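Local coordinates for DBF2 kinase activator protein MOB1 (Saccharomyces cerevisiae, PDB 2HJN), which activates the protein kinase DBF2 by binding to it, allowing its phosphorylation by CDC15 in the mitotic exit network of late anaphase, at residues E75-Q89 and S204-L217. Numbering follows the deposited sequence.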
ATOM      1  N   GLU A  75     -14.773 -13.940 -22.882  1.00 29.46           N
ATOM      2  CA  GLU A  75     -13.395 -14.235 -22.481  1.00 30.24           C
ATOM      3  C   GLU A  75     -12.447 -13.021 -22.524  1.00 29.58           C
ATOM      4  O   GLU A  75     -11.691 -12.787 -21.565  1.00 27.99           O
ATOM      5  CB  GLU A  75     -12.820 -15.399 -23.315  1.00 30.37           C
ATOM      6  CG  GLU A  75     -11.353 -15.704 -23.032  1.00 31.91           C
ATOM      7  CD  GLU A  75     -10.864 -17.034 -23.607  1.00 32.72           C
ATOM      8  OE1 GLU A  75     -10.502 -17.942 -22.831  1.00 39.12           O
ATOM      9  OE2 GLU A  75     -10.785 -17.172 -24.836  1.00 37.56           O
ATOM     10  N   ASN A  76     -12.469 -12.289 -23.648  1.00 28.67           N
ATOM     11  CA  ASN A  76     -11.777 -10.980 -23.792  1.00 28.26           C
ATOM     12  C   ASN A  76     -12.120  -9.980 -22.698  1.00 27.33           C
ATOM     13  O   ASN A  76     -11.219  -9.294 -22.181  1.00 26.55           O
ATOM     14  CB  ASN A  76     -12.100 -10.338 -25.142  1.00 28.06           C
ATOM     15  CG  ASN A  76     -11.420 -11.035 -26.297  1.00 30.34           C
ATOM     16  OD1 ASN A  76     -10.537 -11.885 -26.107  1.00 31.43           O
ATOM     17  ND2 ASN A  76     -11.835 -10.686 -27.521  1.00 33.63           N
ATOM     18  N   GLU A  77     -13.418  -9.863 -22.364  1.00 26.54           N
ATOM     19  CA  GLU A  77     -13.820  -8.955 -21.308  1.00 26.55           C
ATOM     20  C   GLU A  77     -13.282  -9.358 -19.936  1.00 25.39           C
ATOM     21  O   GLU A  77     -12.762  -8.516 -19.192  1.00 24.20           O
ATOM     22  CB  GLU A  77     -15.328  -8.772 -21.243  1.00 28.09           C
ATOM     23  CG  GLU A  77     -15.728  -7.378 -21.579  1.00 32.09           C
ATOM     24  CD  GLU A  77     -17.221  -7.195 -21.616  1.00 39.67           C
ATOM     25  OE1 GLU A  77     -17.850  -7.092 -20.523  1.00 37.89           O
ATOM     26  OE2 GLU A  77     -17.752  -7.150 -22.759  1.00 45.35           O
ATOM     27  N   TRP A  78     -13.450 -10.643 -19.626  1.00 23.09           N
ATOM     28  CA  TRP A  78     -12.952 -11.267 -18.413  1.00 22.55           C
ATOM     29  C   TRP A  78     -11.426 -11.052 -18.292  1.00 21.78           C
ATOM     30  O   TRP A  78     -10.930 -10.596 -17.252  1.00 21.50           O
ATOM     31  CB  TRP A  78     -13.320 -12.761 -18.458  1.00 21.64           C
ATOM     32  CG  TRP A  78     -12.986 -13.564 -17.231  1.00 21.24           C
ATOM     33  CD1 TRP A  78     -12.035 -14.526 -17.125  1.00 17.60           C
ATOM     34  CD2 TRP A  78     -13.613 -13.465 -15.946  1.00 20.39           C
ATOM     35  NE1 TRP A  78     -12.038 -15.050 -15.855  1.00 21.27           N
ATOM     36  CE2 TRP A  78     -12.995 -14.420 -15.111  1.00 20.35           C
ATOM     37  CE3 TRP A  78     -14.642 -12.670 -15.430  1.00 20.57           C
ATOM     38  CZ2 TRP A  78     -13.359 -14.598 -13.777  1.00 21.94           C
ATOM     39  CZ3 TRP A  78     -15.020 -12.850 -14.100  1.00 20.90           C
ATOM     40  CH2 TRP A  78     -14.372 -13.795 -13.290  1.00 21.43           C
ATOM     41  N   LEU A  79     -10.686 -11.332 -19.357  1.00 20.89           N
ATOM     42  CA  LEU A  79      -9.232 -11.105 -19.338  1.00 20.66           C
ATOM     43  C   LEU A  79      -8.829  -9.601 -19.253  1.00 20.59           C
ATOM     44  O   LEU A  79      -7.917  -9.256 -18.485  1.00 20.20           O
ATOM     45  CB  LEU A  79      -8.543 -11.825 -20.486  1.00 21.50           C
ATOM     46  CG  LEU A  79      -8.762 -13.345 -20.673  1.00 23.05           C
ATOM     47  CD1 LEU A  79      -7.608 -13.997 -21.427  1.00 21.47           C
ATOM     48  CD2 LEU A  79      -9.105 -14.113 -19.427  1.00 22.93           C
ATOM     49  N   ALA A  80      -9.557  -8.725 -19.968  1.00 19.83           N
ATOM     50  CA  ALA A  80      -9.380  -7.265 -19.860  1.00 19.19           C
ATOM     51  C   ALA A  80      -9.640  -6.737 -18.423  1.00 19.10           C
ATOM     52  O   ALA A  80      -8.842  -5.966 -17.884  1.00 19.64           O
ATOM     53  CB  ALA A  80     -10.259  -6.524 -20.891  1.00 17.80           C
ATOM     54  N   VAL A  81     -10.759  -7.125 -17.824  1.00 18.38           N
ATOM     55  CA  VAL A  81     -11.057  -6.792 -16.413  1.00 19.29           C
ATOM     56  C   VAL A  81      -9.924  -7.184 -15.476  1.00 19.63           C
ATOM     57  O   VAL A  81      -9.455  -6.346 -14.709  1.00 20.51           O
ATOM     58  CB  VAL A  81     -12.400  -7.386 -15.891  1.00 19.02           C
ATOM     59  CG1 VAL A  81     -12.538  -7.225 -14.338  1.00 19.31           C
ATOM     60  CG2 VAL A  81     -13.565  -6.686 -16.582  1.00 20.42           C
ATOM     61  N   HIS A  82      -9.482  -8.439 -15.538  1.00 18.98           N
ATOM     62  CA  HIS A  82      -8.429  -8.888 -14.650  1.00 19.09           C
ATOM     63  C   HIS A  82      -7.047  -8.329 -14.922  1.00 18.63           C
ATOM     64  O   HIS A  82      -6.268  -8.216 -13.994  1.00 16.47           O
ATOM     65  CB  HIS A  82      -8.391 -10.407 -14.554  1.00 19.69           C
ATOM     66  CG  HIS A  82      -9.618 -10.955 -13.903  1.00 23.78           C
ATOM     67  ND1 HIS A  82      -9.700 -11.187 -12.548  1.00 25.70           N
ATOM     68  CD2 HIS A  82     -10.846 -11.201 -14.407  1.00 22.46           C
ATOM     69  CE1 HIS A  82     -10.919 -11.594 -12.250  1.00 28.59           C
ATOM     70  NE2 HIS A  82     -11.634 -11.617 -13.361  1.00 30.44           N
ATOM     71  N   CYS A  83      -6.729  -8.028 -16.186  1.00 18.05           N
ATOM     72  CA  CYS A  83      -5.445  -7.410 -16.510  1.00 18.38           C
ATOM     73  C   CYS A  83      -5.326  -6.004 -15.864  1.00 16.78           C
ATOM     74  O   CYS A  83      -4.313  -5.689 -15.269  1.00 18.29           O
ATOM     75  CB  CYS A  83      -5.253  -7.387 -18.042  1.00 18.22           C
ATOM     76  SG  CYS A  83      -3.605  -6.940 -18.612  1.00 23.37           S
ATOM     77  N   VAL A  84      -6.368  -5.172 -15.945  1.00 16.41           N
ATOM     78  CA  VAL A  84      -6.355  -3.860 -15.245  1.00 16.05           C
ATOM     79  C   VAL A  84      -6.315  -4.037 -13.712  1.00 16.80           C
ATOM     80  O   VAL A  84      -5.576  -3.324 -13.029  1.00 18.03           O
ATOM     81  CB  VAL A  84      -7.531  -2.948 -15.641  1.00 15.20           C
ATOM     82  CG1 VAL A  84      -7.586  -1.702 -14.774  1.00 14.67           C
ATOM     83  CG2 VAL A  84      -7.480  -2.568 -17.147  1.00 14.72           C
ATOM     84  N   ASP A  85      -7.087  -4.989 -13.184  1.00 17.21           N
ATOM     85  CA  ASP A  85      -7.006  -5.313 -11.745  1.00 17.90           C
ATOM     86  C   ASP A  85      -5.599  -5.763 -11.308  1.00 16.03           C
ATOM     87  O   ASP A  85      -5.166  -5.396 -10.222  1.00 15.41           O
ATOM     88  CB  ASP A  85      -7.977  -6.426 -11.361  1.00 19.33           C
ATOM     89  CG  ASP A  85      -9.465  -6.000 -11.451  1.00 25.79           C
ATOM     90  OD1 ASP A  85      -9.772  -4.759 -11.502  1.00 29.02           O
ATOM     91  OD2 ASP A  85     -10.320  -6.935 -11.451  1.00 27.78           O
ATOM     92  N   PHE A  86      -4.896  -6.561 -12.106  1.00 13.26           N
ATOM     93  CA  PHE A  86      -3.541  -6.995 -11.697  1.00 13.96           C
ATOM     94  C   PHE A  86      -2.515  -5.859 -11.690  1.00 12.01           C
ATOM     95  O   PHE A  86      -1.634  -5.755 -10.812  1.00 10.10           O
ATOM     96  CB  PHE A  86      -3.042  -8.139 -12.575  1.00 15.43           C
ATOM     97  CG  PHE A  86      -3.775  -9.444 -12.337  1.00 19.17           C
ATOM     98  CD1 PHE A  86      -4.193  -9.793 -11.070  1.00 18.38           C
ATOM     99  CD2 PHE A  86      -4.042 -10.303 -13.393  1.00 21.95           C
ATOM    100  CE1 PHE A  86      -4.896 -11.001 -10.845  1.00 23.60           C
ATOM    101  CE2 PHE A  86      -4.733 -11.523 -13.183  1.00 24.24           C
ATOM    102  CZ  PHE A  86      -5.174 -11.864 -11.920  1.00 19.10           C
ATOM    103  N   TYR A  87      -2.678  -4.987 -12.666  1.00  9.93           N
ATOM    104  CA  TYR A  87      -1.860  -3.760 -12.762  1.00 11.06           C
ATOM    105  C   TYR A  87      -2.071  -2.941 -11.471  1.00 11.82           C
ATOM    106  O   TYR A  87      -1.132  -2.417 -10.859  1.00 12.76           O
ATOM    107  CB  TYR A  87      -2.280  -2.919 -13.988  1.00  9.50           C
ATOM    108  CG  TYR A  87      -1.786  -1.484 -13.860  1.00 10.75           C
ATOM    109  CD1 TYR A  87      -0.563  -1.122 -14.426  1.00  9.64           C
ATOM    110  CD2 TYR A  87      -2.499  -0.511 -13.127  1.00 12.07           C
ATOM    111  CE1 TYR A  87      -0.067   0.170 -14.323  1.00  9.85           C
ATOM    112  CE2 TYR A  87      -1.983   0.789 -12.984  1.00 13.72           C
ATOM    113  CZ  TYR A  87      -0.754   1.103 -13.591  1.00  9.87           C
ATOM    114  OH  TYR A  87      -0.145   2.320 -13.483  1.00 10.50           O
ATOM    115  N   ASN A  88      -3.322  -2.833 -11.049  1.00 11.89           N
ATOM    116  CA  ASN A  88      -3.615  -2.010  -9.878  1.00 12.57           C
ATOM    117  C   ASN A  88      -3.060  -2.600  -8.554  1.00 11.65           C
ATOM    118  O   ASN A  88      -2.599  -1.853  -7.688  1.00  8.71           O
ATOM    119  CB  ASN A  88      -5.162  -1.698  -9.773  1.00 12.46           C
ATOM    120  CG  ASN A  88      -5.632  -0.515 -10.641  1.00 14.98           C
ATOM    121  OD1 ASN A  88      -4.877   0.380 -10.983  1.00 14.44           O
ATOM    122  ND2 ASN A  88      -6.951  -0.485 -10.928  1.00 13.84           N
ATOM    123  N   GLN A  89      -3.091  -3.927  -8.395  1.00 12.20           N
ATOM    124  CA  GLN A  89      -2.441  -4.581  -7.236  1.00 14.74           C
ATOM    125  C   GLN A  89      -0.913  -4.347  -7.240  1.00 13.66           C
ATOM    126  O   GLN A  89      -0.290  -4.094  -6.175  1.00 13.31           O
ATOM    127  CB  GLN A  89      -2.797  -6.103  -7.215  1.00 13.36           C
ATOM    128  CG  GLN A  89      -4.332  -6.340  -7.002  1.00 18.08           C
ATOM    129  CD  GLN A  89      -4.746  -7.780  -7.128  1.00 21.44           C
ATOM    130  OE1 GLN A  89      -3.942  -8.680  -6.876  1.00 29.73           O
ATOM    131  NE2 GLN A  89      -6.025  -8.024  -7.519  1.00 28.63           N
ATOM    132  N   SER A 204      -1.967 -11.787  -3.995  1.00 14.84           N
ATOM    133  CA  SER A 204      -1.944 -11.185  -5.382  1.00 15.18           C
ATOM    134  C   SER A 204      -1.186 -12.035  -6.383  1.00 15.33           C
ATOM    135  O   SER A 204      -1.663 -12.337  -7.474  1.00 12.69           O
ATOM    136  CB  SER A 204      -1.292  -9.779  -5.299  1.00 16.59           C
ATOM    137  OG  SER A 204      -1.175  -9.087  -6.572  1.00 19.54           O
ATOM    138  N   PHE A 205       0.045 -12.395  -6.008  1.00 15.19           N
ATOM    139  CA  PHE A 205       0.892 -13.197  -6.882  1.00 16.53           C
ATOM    140  C   PHE A 205       0.283 -14.595  -7.193  1.00 17.21           C
ATOM    141  O   PHE A 205       0.373 -15.071  -8.344  1.00 16.89           O
ATOM    142  CB  PHE A 205       2.263 -13.325  -6.220  1.00 16.40           C
ATOM    143  CG  PHE A 205       3.279 -14.110  -7.022  1.00 16.67           C
ATOM    144  CD1 PHE A 205       3.865 -13.556  -8.144  1.00 21.78           C
ATOM    145  CD2 PHE A 205       3.665 -15.392  -6.618  1.00 17.82           C
ATOM    146  CE1 PHE A 205       4.806 -14.271  -8.900  1.00 21.97           C
ATOM    147  CE2 PHE A 205       4.629 -16.148  -7.349  1.00 19.34           C
ATOM    148  CZ  PHE A 205       5.192 -15.593  -8.484  1.00 22.55           C
ATOM    149  N   ARG A 206      -0.276 -15.236  -6.163  1.00 16.91           N
ATOM    150  CA  ARG A 206      -0.945 -16.515  -6.311  1.00 18.59           C
ATOM    151  C   ARG A 206      -2.105 -16.391  -7.320  1.00 17.74           C
ATOM    152  O   ARG A 206      -2.251 -17.237  -8.192  1.00 18.74           O
ATOM    153  CB  ARG A 206      -1.491 -17.001  -4.942  1.00 18.46           C
ATOM    154  CG  ARG A 206      -2.458 -18.256  -4.996  1.00 20.05           C
ATOM    155  CD  ARG A 206      -2.973 -18.728  -3.574  1.00 21.99           C
ATOM    156  NE  ARG A 206      -4.117 -17.943  -3.058  1.00 33.57           N
ATOM    157  CZ  ARG A 206      -4.136 -17.302  -1.876  1.00 36.48           C
ATOM    158  NH1 ARG A 206      -3.061 -17.333  -1.079  1.00 37.07           N
ATOM    159  NH2 ARG A 206      -5.221 -16.627  -1.485  1.00 34.36           N
ATOM    160  N   HIS A 207      -2.948 -15.372  -7.157  1.00 17.55           N
ATOM    161  CA  HIS A 207      -4.103 -15.134  -8.040  1.00 18.06           C
ATOM    162  C   HIS A 207      -3.627 -14.802  -9.482  1.00 18.16           C
ATOM    163  O   HIS A 207      -4.229 -15.274 -10.479  1.00 18.31           O
ATOM    164  CB  HIS A 207      -5.021 -14.061  -7.410  1.00 17.75           C
ATOM    165  CG  HIS A 207      -6.289 -13.795  -8.185  1.00 21.88           C
ATOM    166  ND1 HIS A 207      -6.796 -12.522  -8.373  1.00 23.26           N
ATOM    167  CD2 HIS A 207      -7.139 -14.630  -8.835  1.00 24.72           C
ATOM    168  CE1 HIS A 207      -7.903 -12.586  -9.090  1.00 24.74           C
ATOM    169  NE2 HIS A 207      -8.132 -13.852  -9.390  1.00 23.93           N
ATOM    170  N   PHE A 208      -2.527 -14.040  -9.593  1.00 17.63           N
ATOM    171  CA  PHE A 208      -1.912 -13.706 -10.903  1.00 17.98           C
ATOM    172  C   PHE A 208      -1.502 -15.005 -11.638  1.00 18.29           C
ATOM    173  O   PHE A 208      -1.848 -15.201 -12.798  1.00 18.13           O
ATOM    174  CB  PHE A 208      -0.702 -12.766 -10.675  1.00 17.99           C
ATOM    175  CG  PHE A 208      -0.015 -12.284 -11.945  1.00 18.76           C
ATOM    176  CD1 PHE A 208      -0.311 -11.032 -12.479  1.00 18.84           C
ATOM    177  CD2 PHE A 208       0.978 -13.055 -12.562  1.00 22.34           C
ATOM    178  CE1 PHE A 208       0.351 -10.542 -13.672  1.00 20.37           C
ATOM    179  CE2 PHE A 208       1.660 -12.598 -13.727  1.00 21.53           C
ATOM    180  CZ  PHE A 208       1.355 -11.324 -14.279  1.00 21.61           C
ATOM    181  N   CYS A 209      -0.799 -15.899 -10.924  1.00 18.48           N
ATOM    182  CA  CYS A 209      -0.289 -17.153 -11.468  1.00 20.16           C
ATOM    183  C   CYS A 209      -1.383 -18.177 -11.775  1.00 21.18           C
ATOM    184  O   CYS A 209      -1.268 -18.883 -12.760  1.00 23.49           O
ATOM    185  CB  CYS A 209       0.762 -17.778 -10.539  1.00 19.75           C
ATOM    186  SG  CYS A 209       2.302 -16.793 -10.424  1.00 21.06           S
ATOM    187  N   LEU A 210      -2.397 -18.295 -10.925  1.00 21.60           N
ATOM    188  CA  LEU A 210      -3.529 -19.179 -11.217  1.00 22.34           C
ATOM    189  C   LEU A 210      -4.326 -18.734 -12.439  1.00 22.41           C
ATOM    190  O   LEU A 210      -4.748 -19.568 -13.258  1.00 21.69           O
ATOM    191  CB  LEU A 210      -4.464 -19.305 -10.001  1.00 23.00           C
ATOM    192  CG  LEU A 210      -3.863 -20.062  -8.830  1.00 25.10           C
ATOM    193  CD1 LEU A 210      -4.706 -19.817  -7.561  1.00 27.61           C
ATOM    194  CD2 LEU A 210      -3.795 -21.559  -9.205  1.00 29.24           C
ATOM    195  N   PHE A 211      -4.497 -17.415 -12.569  1.00 22.18           N
ATOM    196  CA  PHE A 211      -5.237 -16.813 -13.684  1.00 23.74           C
ATOM    197  C   PHE A 211      -4.516 -17.080 -15.016  1.00 24.42           C
ATOM    198  O   PHE A 211      -5.128 -17.559 -15.981  1.00 24.74           O
ATOM    199  CB  PHE A 211      -5.468 -15.321 -13.430  1.00 23.04           C
ATOM    200  CG  PHE A 211      -6.512 -14.717 -14.309  1.00 24.64           C
ATOM    201  CD1 PHE A 211      -7.830 -14.631 -13.879  1.00 24.16           C
ATOM    202  CD2 PHE A 211      -6.179 -14.221 -15.556  1.00 23.74           C
ATOM    203  CE1 PHE A 211      -8.800 -14.109 -14.681  1.00 22.65           C
ATOM    204  CE2 PHE A 211      -7.163 -13.689 -16.378  1.00 26.56           C
ATOM    205  CZ  PHE A 211      -8.469 -13.635 -15.929  1.00 24.88           C
ATOM    206  N   ALA A 212      -3.204 -16.841 -15.050  1.00 24.91           N
ATOM    207  CA  ALA A 212      -2.382 -17.188 -16.189  1.00 26.28           C
ATOM    208  C   ALA A 212      -2.404 -18.680 -16.561  1.00 27.81           C
ATOM    209  O   ALA A 212      -2.366 -19.017 -17.748  1.00 28.83           O
ATOM    210  CB  ALA A 212      -0.958 -16.728 -15.963  1.00 26.19           C
ATOM    211  N   GLN A 213      -2.424 -19.568 -15.569  1.00 28.64           N
ATOM    212  CA  GLN A 213      -2.494 -21.025 -15.816  1.00 29.49           C
ATOM    213  C   GLN A 213      -3.857 -21.426 -16.484  1.00 29.53           C
ATOM    214  O   GLN A 213      -3.871 -22.102 -17.510  1.00 29.71           O
ATOM    215  CB  GLN A 213      -2.233 -21.779 -14.499  1.00 29.68           C
ATOM    216  CG  GLN A 213      -2.316 -23.321 -14.556  1.00 30.38           C
ATOM    217  CD  GLN A 213      -2.421 -23.960 -13.168  1.00 30.65           C
ATOM    218  OE1 GLN A 213      -1.569 -24.761 -12.793  1.00 34.02           O
ATOM    219  NE2 GLN A 213      -3.466 -23.606 -12.403  1.00 29.92           N
ATOM    220  N   GLU A 214      -4.972 -20.979 -15.909  1.00 30.14           N
ATOM    221  CA  GLU A 214      -6.326 -21.259 -16.406  1.00 30.82           C
ATOM    222  C   GLU A 214      -6.511 -20.970 -17.904  1.00 31.09           C
ATOM    223  O   GLU A 214      -7.302 -21.651 -18.580  1.00 30.56           O
ATOM    224  CB  GLU A 214      -7.355 -20.454 -15.615  1.00 30.55           C
ATOM    225  CG  GLU A 214      -8.817 -20.612 -16.098  1.00 32.97           C
ATOM    226  CD  GLU A 214      -9.357 -22.053 -15.975  1.00 34.74           C
ATOM    227  OE1 GLU A 214      -8.991 -22.742 -15.012  1.00 33.61           O
ATOM    228  OE2 GLU A 214     -10.168 -22.473 -16.830  1.00 34.66           O
ATOM    229  N   PHE A 215      -5.801 -19.955 -18.399  1.00 30.53           N
ATOM    230  CA  PHE A 215      -5.938 -19.524 -19.790  1.00 30.26           C
ATOM    231  C   PHE A 215      -4.696 -19.724 -20.637  1.00 30.67           C
ATOM    232  O   PHE A 215      -4.638 -19.245 -21.771  1.00 30.62           O
ATOM    233  CB  PHE A 215      -6.405 -18.061 -19.828  1.00 29.16           C
ATOM    234  CG  PHE A 215      -7.724 -17.860 -19.179  1.00 28.04           C
ATOM    235  CD1 PHE A 215      -8.904 -18.174 -19.860  1.00 22.34           C
ATOM    236  CD2 PHE A 215      -7.801 -17.412 -17.858  1.00 26.24           C
ATOM    237  CE1 PHE A 215     -10.117 -17.987 -19.257  1.00 22.27           C
ATOM    238  CE2 PHE A 215      -9.024 -17.246 -17.248  1.00 25.04           C
ATOM    239  CZ  PHE A 215     -10.196 -17.535 -17.950  1.00 26.48           C
ATOM    240  N   GLU A 216      -3.712 -20.428 -20.081  1.00 30.69           N
ATOM    241  CA  GLU A 216      -2.380 -20.634 -20.678  1.00 31.96           C
ATOM    242  C   GLU A 216      -1.640 -19.382 -21.179  1.00 31.20           C
ATOM    243  O   GLU A 216      -0.940 -19.425 -22.181  1.00 31.38           O
ATOM    244  CB  GLU A 216      -2.279 -21.821 -21.693  1.00 31.79           C
ATOM    245  CG  GLU A 216      -3.486 -22.659 -22.020  1.00 34.34           C
ATOM    246  CD  GLU A 216      -3.224 -23.600 -23.242  1.00 35.55           C
ATOM    247  OE1 GLU A 216      -2.514 -24.629 -23.087  1.00 38.61           O
ATOM    248  OE2 GLU A 216      -3.714 -23.288 -24.361  1.00 40.33           O
ATOM    249  N   LEU A 217      -1.766 -18.282 -20.441  1.00 30.46           N
ATOM    250  CA  LEU A 217      -1.147 -17.017 -20.799  1.00 29.08           C
ATOM    251  C   LEU A 217       0.369 -17.023 -20.503  1.00 29.66           C
ATOM    252  O   LEU A 217       1.171 -16.425 -21.233  1.00 29.03           O
ATOM    253  CB  LEU A 217      -1.868 -15.861 -20.061  1.00 29.01           C
ATOM    254  CG  LEU A 217      -3.408 -15.847 -20.217  1.00 27.31           C
ATOM    255  CD1 LEU A 217      -4.129 -14.904 -19.253  1.00 26.62           C
ATOM    256  CD2 LEU A 217      -3.823 -15.575 -21.623  1.00 26.18           C
TER
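Phe-211 is the knob of this helix pair, its ring set among Trp-78, Leu-79, His-82 and Phe-86 of the antiparallel helix 75-89. The contact joins helices 75-97 and 198-214 within the helical Mob1/phocein family region, away from the zinc site. Phe-211 springs from the face of its helix that meets helix 75-89, and with CG anti to the backbone N (chi1 -164°) its ring lies against His-82 in an offset stack, CE1 only 3.3 Å from His-82 CG; a flat imidazole suits this place because it can lie over the phenyl ring, displaced to one side and tilted by 29°. The same face of Phe-211 receives His-82 CB in a CH-pi contact. Phe-86, buried between three partners, turns its edge to the faces of both Phe-211 and His-207, its CE1 3.5 Å from His-207 ND1, while its own face takes the edge of Phe-208 in a T-shaped pair, with CD1 of Phe-208 3.8 Å from Phe-86 CG. Buried Leu-79 links Phe-211 to Phe-215: its apolar CD2 methyl rests over the centre of the Phe-215 ring, 3.7 Å from the centroid.

Beyond it, Glu-75, Trp-78 and Phe-215 form a partly exposed border, where a Schellman motif ends the second helix. The Glu-75 carboxylate meets the edge of Phe-215 near the ring plane, OE1 3.4 Å from CD1, probably weakly favourable because the ring hydrogens are slightly positive.

At the far end Ser-204 OG lies 2.8 Å from Gln-89 OE1 and also hydrogen-bonds Tyr-181 OH. Dispersion, weak ring electrostatics and burial of apolar surface thus hold the cluster together, while Trp-78 NE1 and His-207 NE2 bond outside it to the carbonyls of Val-67 and Ala-66, tying the segment before helix 75-97 to both helices.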